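Local coordinates for uncharacterized protein SP1917 (Streptococcus pneumoniae, PDB 3C9P) that is of unknown function but belongs to the bacterial DUF2200 family and folds as a small, mostly helical single-chain protein, at residues M11-V16 against R55-G60; S39-Y44 against P71-I76. All coordinates share one frame; numbering follows the deposited sequence.

Contact 1. Residues M11-V16 against R55-G60; sequences MKFAAV and RDVTYG
Val16 sets its CG1 methyl over the centre of the Tyr59 ring, a CH-pi contact with CG1 3.4 Å from the ring centroid and only 8° off the ring normal. CG1 lies anti to the backbone N (chi1 179°), which carries it onto that face. Beside this pair the rings of Phe13 and Tyr59 meet obliquely, CD1 to CD1 at 3.7 Å, while Val57 CG1 packs against Phe13 CB. Phe62 stacks on the Phe13 ring, and Ile96 and Leu99 of helix 91-107 pack against Tyr59. The starts of two helices, 13-26 and 59-64, meet here: Lys12 and Thr58, both N-cap residues, face each other in a single beta bridge. Tyr59 N donates to Met11 O at 2.8 Å in a nearly straight bond (175°), and Phe13 N reaches a lone pair of Val57 O at 2.9 Å. The second acceptor is shared, since a water also donates to Val57 O and to Arg55 O and accepts from Ala14 N. Thr58 OG1 accepts from Asp61 N, capping the start of helix 59-64. At the exposed rim the grip is slighter: Lys12 meets the backbone of Asp56, CD reaching Asp56 O at 3.2 Å, without a salt bridge between the two side chains in the conformer described.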
HETATM    1  N   MSE A  11      -9.752  -9.053  -7.186  1.00 12.64           N
HETATM    2  CA  MSE A  11      -9.301 -10.018  -6.167  1.00 14.07           C
HETATM    3  C   MSE A  11      -9.692  -9.515  -4.788  1.00 12.15           C
HETATM    4  O   MSE A  11      -9.739  -8.319  -4.562  1.00 11.42           O
HETATM    5  CB  MSE A  11      -7.804 -10.260  -6.272  1.00 12.71           C
HETATM    6  CG  MSE A  11      -7.452 -10.847  -7.653  1.00 15.35           C
HETATM    7 SE   MSE A  11      -5.540 -11.224  -7.717  1.00 23.32          SE
HETATM    8  CE  MSE A  11      -5.311 -11.299  -9.683  1.00 18.50           C
ATOM      9  N   LYS A  12     -10.024 -10.435  -3.883  1.00 11.81           N
ATOM     10  CA  LYS A  12     -10.484 -10.033  -2.550  1.00 12.40           C
ATOM     11  C   LYS A  12      -9.426  -9.267  -1.764  1.00 11.28           C
ATOM     12  O   LYS A  12      -8.271  -9.689  -1.693  1.00 11.16           O
ATOM     13  CB  LYS A  12     -10.992 -11.243  -1.763  1.00 12.75           C
ATOM     14  CG  LYS A  12     -12.187 -11.945  -2.426  1.00 17.44           C
ATOM     15  CD  LYS A  12     -13.403 -11.057  -2.525  1.00 21.12           C
ATOM     16  CE  LYS A  12     -14.648 -11.806  -3.130  1.00 22.87           C
ATOM     17  NZ  LYS A  12     -14.572 -13.292  -3.107  1.00 25.24           N
ATOM     18  N   PHE A  13      -9.831  -8.137  -1.171  1.00 11.35           N
ATOM     19  CA  PHE A  13      -8.923  -7.349  -0.341  1.00 10.92           C
ATOM     20  C   PHE A  13      -8.161  -8.197   0.678  1.00 11.05           C
ATOM     21  O   PHE A  13      -6.941  -8.086   0.804  1.00 11.53           O
ATOM     22  CB  PHE A  13      -9.668  -6.224   0.408  1.00 10.93           C
ATOM     23  CG  PHE A  13      -8.818  -5.553   1.437  1.00 11.63           C
ATOM     24  CD1 PHE A  13      -7.831  -4.637   1.053  1.00 11.41           C
ATOM     25  CD2 PHE A  13      -8.942  -5.891   2.791  1.00 12.15           C
ATOM     26  CE1 PHE A  13      -7.007  -4.034   2.015  1.00 12.98           C
ATOM     27  CE2 PHE A  13      -8.115  -5.321   3.736  1.00 11.42           C
ATOM     28  CZ  PHE A  13      -7.138  -4.383   3.353  1.00 10.72           C
ATOM     29  N   ALA A  14      -8.870  -9.038   1.418  1.00 10.33           N
ATOM     30  CA  ALA A  14      -8.261  -9.646   2.589  1.00 10.97           C
ATOM     31  C   ALA A  14      -7.068 -10.539   2.216  1.00 11.17           C
ATOM     32  O   ALA A  14      -5.989 -10.384   2.765  1.00 11.01           O
ATOM     33  CB  ALA A  14      -9.309 -10.378   3.456  1.00 10.02           C
ATOM     34  N   ALA A  15      -7.251 -11.448   1.263  1.00 10.73           N
ATOM     35  CA  ALA A  15      -6.154 -12.269   0.772  1.00 11.76           C
ATOM     36  C   ALA A  15      -4.994 -11.486   0.188  1.00 11.87           C
ATOM     37  O   ALA A  15      -3.828 -11.795   0.455  1.00 11.84           O
ATOM     38  CB  ALA A  15      -6.664 -13.254  -0.264  1.00 10.90           C
ATOM     39  N   VAL A  16      -5.295 -10.494  -0.645  1.00 11.62           N
ATOM     40  CA  VAL A  16      -4.222  -9.660  -1.214  1.00 11.46           C
ATOM     41  C   VAL A  16      -3.419  -8.935  -0.110  1.00 11.60           C
ATOM     42  O   VAL A  16      -2.176  -8.921  -0.140  1.00  9.57           O
ATOM     43  CB  VAL A  16      -4.760  -8.652  -2.285  1.00 11.55           C
ATOM     44  CG1 VAL A  16      -3.596  -7.783  -2.844  1.00 10.85           C
ATOM     45  CG2 VAL A  16      -5.447  -9.437  -3.455  1.00 11.05           C
ATOM     46  N   ARG A  55     -14.542  -8.448   5.651  1.00 20.45           N
ATOM     47  CA  ARG A  55     -15.486  -8.090   4.603  1.00 21.91           C
ATOM     48  C   ARG A  55     -15.050  -8.725   3.279  1.00 20.61           C
ATOM     49  O   ARG A  55     -13.885  -9.121   3.120  1.00 20.07           O
ATOM     50  CB  ARG A  55     -15.600  -6.561   4.498  1.00 21.60           C
ATOM     51  CG  ARG A  55     -16.308  -5.940   5.712  1.00 24.39           C
ATOM     52  CD  ARG A  55     -16.479  -4.412   5.634  1.00 26.83           C
ATOM     53  NE  ARG A  55     -17.733  -3.986   4.986  1.00 35.44           N
ATOM     54  CZ  ARG A  55     -17.806  -3.228   3.887  1.00 39.65           C
ATOM     55  NH1 ARG A  55     -16.696  -2.785   3.285  1.00 41.43           N
ATOM     56  NH2 ARG A  55     -18.997  -2.899   3.384  1.00 40.68           N
ATOM     57  N   ASP A  56     -15.991  -8.842   2.349  1.00 20.24           N
ATOM     58  CA  ASP A  56     -15.638  -9.455   1.062  0.50 20.18           C
ATOM     59  C   ASP A  56     -15.299  -8.419  -0.004  1.00 20.15           C
ATOM     60  O   ASP A  56     -15.218  -8.724  -1.207  1.00 21.53           O
ATOM     61  CB  ASP A  56     -16.694 -10.458   0.603  0.50 20.31           C
ATOM     62  CG  ASP A  56     -16.583 -11.780   1.331  0.50 21.47           C
ATOM     63  OD1 ASP A  56     -15.524 -12.471   1.204  0.50 23.06           O
ATOM     64  OD2 ASP A  56     -17.560 -12.130   2.027  0.50 23.23           O
ATOM     65  N   VAL A  57     -15.000  -7.206   0.450  1.00 17.99           N
ATOM     66  CA  VAL A  57     -14.591  -6.101  -0.425  1.00 16.60           C
ATOM     67  C   VAL A  57     -13.401  -6.515  -1.307  1.00 15.42           C
ATOM     68  O   VAL A  57     -12.542  -7.284  -0.873  1.00 15.73           O
ATOM     69  CB  VAL A  57     -14.246  -4.839   0.428  1.00 16.55           C
ATOM     70  CG1 VAL A  57     -13.055  -5.093   1.319  1.00 16.12           C
ATOM     71  CG2 VAL A  57     -14.022  -3.574  -0.438  1.00 17.27           C
ATOM     72  N   THR A  58     -13.371  -6.024  -2.544  1.00 13.50           N
ATOM     73  CA  THR A  58     -12.251  -6.295  -3.439  1.00 12.82           C
ATOM     74  C   THR A  58     -11.113  -5.350  -3.151  1.00 12.87           C
ATOM     75  O   THR A  58     -11.302  -4.267  -2.551  1.00 11.85           O
ATOM     76  CB  THR A  58     -12.616  -6.158  -4.927  1.00 12.43           C
ATOM     77  OG1 THR A  58     -12.929  -4.789  -5.225  1.00 11.34           O
ATOM     78  CG2 THR A  58     -13.807  -7.104  -5.299  1.00 11.97           C
ATOM     79  N   TYR A  59      -9.925  -5.763  -3.564  1.00 12.32           N
ATOM     80  CA  TYR A  59      -8.740  -4.916  -3.433  1.00 12.23           C
ATOM     81  C   TYR A  59      -8.957  -3.584  -4.141  1.00 12.59           C
ATOM     82  O   TYR A  59      -8.622  -2.515  -3.599  1.00 12.93           O
ATOM     83  CB  TYR A  59      -7.501  -5.646  -3.997  1.00 12.67           C
ATOM     84  CG  TYR A  59      -6.177  -5.139  -3.443  1.00 12.87           C
ATOM     85  CD1 TYR A  59      -5.903  -5.181  -2.069  1.00 13.60           C
ATOM     86  CD2 TYR A  59      -5.194  -4.636  -4.305  1.00 13.36           C
ATOM     87  CE1 TYR A  59      -4.662  -4.738  -1.555  1.00 13.29           C
ATOM     88  CE2 TYR A  59      -3.979  -4.159  -3.808  1.00 10.52           C
ATOM     89  CZ  TYR A  59      -3.719  -4.219  -2.445  1.00 13.79           C
ATOM     90  OH  TYR A  59      -2.528  -3.750  -1.969  1.00 14.06           O
ATOM     91  N   GLY A  60      -9.557  -3.632  -5.332  1.00 12.07           N
ATOM     92  CA  GLY A  60      -9.817  -2.401  -6.079  1.00 12.54           C
ATOM     93  C   GLY A  60     -10.772  -1.489  -5.311  1.00 13.19           C
ATOM     94  O   GLY A  60     -10.565  -0.270  -5.223  1.00 12.66           O
TER
HETATM   95  O   HOH W   1     -11.954  -8.834   1.310  1.00 16.04           O

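Contact 2. Residues S39-Y44 against P71-I76; sequences SWLTGY and PERIAI
Leu41 and Trp40, in the last turn of helix 31-42, pack against a short 3-10 segment, residues 71-75, in the connection between helix 59-64 and the two-stranded hairpin of strands 79-80 and 83-84. Within this turn Ala75 N donates to Glu72 O and Ile76 N to Arg73 O, and the turn presents Glu72, Arg73 and Ile76 to the helix.

The indole N-H and the guanidinium are bonded outside the two segments. Trp40 NE1 donates to Glu120, and Arg73 NE forms a salt bridge with Glu95, while Arg73 NH1 donates to Val70 O. The carboxylate of Glu95 would probably ease the closeness of Arg73 to Arg98. From CG to NE the arginine chain is extended, which carries the guanidinium past Leu41 to Glu95; Ile74 CD1 lies over one face of that group.

The contact between the two segments themselves is made by apolar atoms. A chi1 of 178° swings the indole of Trp40 off the helix, and its six-membered ring extends to the 3-10 turn. There Ile76 CD1 arrives from the opposite direction and meets the ring at its edge, in plane, 4.0 Å from CZ3. Farther round the ring, Trp40 CZ2 lies 3.9 Å from Glu72 CB, so the acidic residue contributes its aliphatic base. Leu116 and Tyr119 of helix 112-119 also cover Trp40, and Leu99 of helix 91-107 packs on Leu41. Ile76 CD1 is a looser neighbour of the Leu41 CD1 methyl. Leu41 crosses Arg73 at about a right angle, and that same CD1 sits 3.6 Å from Arg73 CB and 3.9 Å from Arg73 CD.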
ATOM      1  N   SER A  39      -2.510   2.953   6.246  1.00 10.72           N
ATOM      2  CA  SER A  39      -3.292   4.035   6.864  1.00 11.28           C
ATOM      3  C   SER A  39      -2.790   5.437   6.440  1.00 11.81           C
ATOM      4  O   SER A  39      -3.570   6.307   6.061  1.00 11.26           O
ATOM      5  CB  SER A  39      -3.209   3.904   8.382  1.00 11.35           C
ATOM      6  OG  SER A  39      -3.917   4.973   9.013  1.00 12.12           O
ATOM      7  N   TRP A  40      -1.479   5.633   6.497  1.00 11.86           N
ATOM      8  CA  TRP A  40      -0.868   6.895   6.076  1.00 12.21           C
ATOM      9  C   TRP A  40      -1.221   7.246   4.630  1.00 11.87           C
ATOM     10  O   TRP A  40      -1.678   8.351   4.340  1.00 11.13           O
ATOM     11  CB  TRP A  40       0.653   6.818   6.262  1.00 12.34           C
ATOM     12  CG  TRP A  40       1.351   8.060   5.801  1.00 12.90           C
ATOM     13  CD1 TRP A  40       1.465   9.245   6.459  1.00 15.02           C
ATOM     14  CD2 TRP A  40       2.030   8.219   4.569  1.00 13.42           C
ATOM     15  NE1 TRP A  40       2.186  10.137   5.710  1.00 14.26           N
ATOM     16  CE2 TRP A  40       2.554   9.523   4.545  1.00 14.20           C
ATOM     17  CE3 TRP A  40       2.289   7.358   3.494  1.00 15.07           C
ATOM     18  CZ2 TRP A  40       3.284  10.010   3.476  1.00 15.25           C
ATOM     19  CZ3 TRP A  40       3.007   7.850   2.416  1.00 15.08           C
ATOM     20  CH2 TRP A  40       3.521   9.154   2.431  1.00 14.19           C
ATOM     21  N   LEU A  41      -1.053   6.284   3.735  1.00 10.86           N
ATOM     22  CA  LEU A  41      -1.299   6.497   2.312  1.00 12.19           C
ATOM     23  C   LEU A  41      -2.744   6.831   1.984  1.00 11.98           C
ATOM     24  O   LEU A  41      -3.020   7.772   1.220  1.00 11.38           O
ATOM     25  CB  LEU A  41      -0.885   5.251   1.498  1.00 11.58           C
ATOM     26  CG  LEU A  41      -1.261   5.290   0.024  1.00 12.23           C
ATOM     27  CD1 LEU A  41      -0.454   6.403  -0.716  1.00 13.96           C
ATOM     28  CD2 LEU A  41      -0.999   3.933  -0.622  1.00 11.48           C
ATOM     29  N   THR A  42      -3.659   6.052   2.552  1.00 11.76           N
ATOM     30  CA  THR A  42      -5.054   6.079   2.130  1.00 11.30           C
ATOM     31  C   THR A  42      -5.961   6.968   2.987  1.00 11.21           C
ATOM     32  O   THR A  42      -7.028   7.358   2.537  1.00 11.95           O
ATOM     33  CB  THR A  42      -5.633   4.657   2.166  1.00 11.59           C
ATOM     34  OG1 THR A  42      -5.558   4.197   3.508  1.00 11.80           O
ATOM     35  CG2 THR A  42      -4.834   3.699   1.243  1.00 11.20           C
ATOM     36  N   GLY A  43      -5.563   7.270   4.218  1.00 10.95           N
ATOM     37  CA  GLY A  43      -6.440   7.992   5.141  1.00 11.73           C
ATOM     38  C   GLY A  43      -7.364   7.091   5.964  1.00 12.28           C
ATOM     39  O   GLY A  43      -8.030   7.565   6.874  1.00 13.07           O
ATOM     40  N   TYR A  44      -7.423   5.797   5.642  1.00 12.71           N
ATOM     41  CA  TYR A  44      -8.129   4.812   6.485  1.00 13.26           C
ATOM     42  C   TYR A  44      -7.448   4.749   7.850  1.00 14.00           C
ATOM     43  O   TYR A  44      -6.212   4.792   7.911  1.00 12.65           O
ATOM     44  CB  TYR A  44      -7.993   3.421   5.885  1.00 12.73           C
ATOM     45  CG  TYR A  44      -8.932   3.085   4.751  1.00 13.05           C
ATOM     46  CD1 TYR A  44     -10.314   3.088   4.924  1.00 12.16           C
ATOM     47  CD2 TYR A  44      -8.421   2.683   3.517  1.00 13.35           C
ATOM     48  CE1 TYR A  44     -11.179   2.728   3.850  1.00 11.79           C
ATOM     49  CE2 TYR A  44      -9.252   2.330   2.466  1.00 11.83           C
ATOM     50  CZ  TYR A  44     -10.630   2.363   2.634  1.00 13.02           C
ATOM     51  OH  TYR A  44     -11.427   1.967   1.576  1.00 12.02           O
ATOM     52  N   PRO A  71      -1.215  13.925   0.472  1.00 14.09           N
ATOM     53  CA  PRO A  71      -0.557  14.685  -0.584  1.00 14.40           C
ATOM     54  C   PRO A  71       0.876  14.204  -0.894  1.00 13.55           C
ATOM     55  O   PRO A  71       1.274  14.200  -2.048  1.00 12.59           O
ATOM     56  CB  PRO A  71      -0.556  16.135  -0.047  1.00 14.70           C
ATOM     57  CG  PRO A  71      -1.693  16.181   0.924  1.00 15.85           C
ATOM     58  CD  PRO A  71      -1.754  14.797   1.534  1.00 14.77           C
ATOM     59  N   GLU A  72       1.608  13.760   0.124  1.00 13.02           N
ATOM     60  CA  GLU A  72       3.017  13.407  -0.038  1.00 12.24           C
ATOM     61  C   GLU A  72       3.216  12.120  -0.844  1.00 11.81           C
ATOM     62  O   GLU A  72       4.344  11.733  -1.141  1.00 12.43           O
ATOM     63  CB  GLU A  72       3.675  13.290   1.343  1.00 12.60           C
ATOM     64  CG  GLU A  72       3.886  14.652   2.044  1.00 15.54           C
ATOM     65  CD  GLU A  72       2.604  15.241   2.673  1.00 20.73           C
ATOM     66  OE1 GLU A  72       1.555  14.552   2.740  1.00 21.03           O
ATOM     67  OE2 GLU A  72       2.658  16.401   3.122  1.00 20.63           O
ATOM     68  N   ARG A  73       2.120  11.455  -1.203  1.00 11.05           N
ATOM     69  CA  ARG A  73       2.225  10.190  -1.930  1.00 11.55           C
ATOM     70  C   ARG A  73       2.748  10.399  -3.354  1.00 11.06           C
ATOM     71  O   ARG A  73       3.245   9.472  -3.982  1.00 12.18           O
ATOM     72  CB  ARG A  73       0.870   9.474  -1.949  1.00 11.35           C
ATOM     73  CG  ARG A  73      -0.111  10.052  -2.944  1.00 11.14           C
ATOM     74  CD  ARG A  73      -1.520   9.508  -2.744  1.00 10.84           C
ATOM     75  NE  ARG A  73      -2.342   9.918  -3.883  1.00 12.32           N
ATOM     76  CZ  ARG A  73      -2.780  11.151  -4.101  1.00 12.50           C
ATOM     77  NH1 ARG A  73      -2.515  12.132  -3.227  1.00 11.94           N
ATOM     78  NH2 ARG A  73      -3.489  11.395  -5.204  1.00 15.18           N
ATOM     79  N   ILE A  74       2.648  11.633  -3.856  1.00 10.50           N
ATOM     80  CA  ILE A  74       3.170  11.987  -5.170  1.00 10.37           C
ATOM     81  C   ILE A  74       4.715  11.823  -5.193  1.00 10.09           C
ATOM     82  O   ILE A  74       5.321  11.600  -6.251  1.00  8.92           O
ATOM     83  CB  ILE A  74       2.769  13.451  -5.505  1.00 10.23           C
ATOM     84  CG1 ILE A  74       1.222  13.628  -5.484  1.00 12.59           C
ATOM     85  CG2 ILE A  74       3.423  13.996  -6.798  1.00 12.47           C
ATOM     86  CD1 ILE A  74       0.410  12.591  -6.227  1.00 12.56           C
ATOM     87  N   ALA A  75       5.341  11.939  -4.027  1.00  9.19           N
ATOM     88  CA  ALA A  75       6.797  11.744  -3.912  1.00  9.37           C
ATOM     89  C   ALA A  75       7.238  10.272  -3.905  1.00  9.56           C
ATOM     90  O   ALA A  75       8.448  10.001  -3.981  1.00  9.66           O
ATOM     91  CB  ALA A  75       7.334  12.477  -2.664  1.00 10.07           C
ATOM     92  N   ILE A  76       6.279   9.339  -3.801  1.00 10.62           N
ATOM     93  CA  ILE A  76       6.571   7.905  -3.923  1.00 11.80           C
ATOM     94  C   ILE A  76       6.812   7.575  -5.408  1.00 12.89           C
ATOM     95  O   ILE A  76       5.888   7.190  -6.169  1.00 13.17           O
ATOM     96  CB  ILE A  76       5.463   6.998  -3.315  1.00 12.78           C
ATOM     97  CG1 ILE A  76       5.142   7.420  -1.873  1.00  8.97           C
ATOM     98  CG2 ILE A  76       5.912   5.533  -3.353  1.00 10.79           C
ATOM     99  CD1 ILE A  76       3.773   6.896  -1.342  1.00 11.79           C
TER

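The two contacts lie on opposite sides of the chain's centre, their own centres 20 Å apart and their nearest atoms about 6 Å apart without touching. Their segments alternate along the chain, in the order 11-16, 39-44, 55-60, 71-76. Contact 1 brings the start of helix 13-26 to the start of helix 59-64; contact 2 joins the end of helix 31-42, the next helix after 13-26, to the connection beyond helix 59-64. Helix 91-107 packs against both, with Leu99 touching Tyr59 in one and Leu41 in the other, and Phe62 stacks with both Phe13 and Tyr44. The interleaved pairings thus tie successive parts of one compact helical fold together.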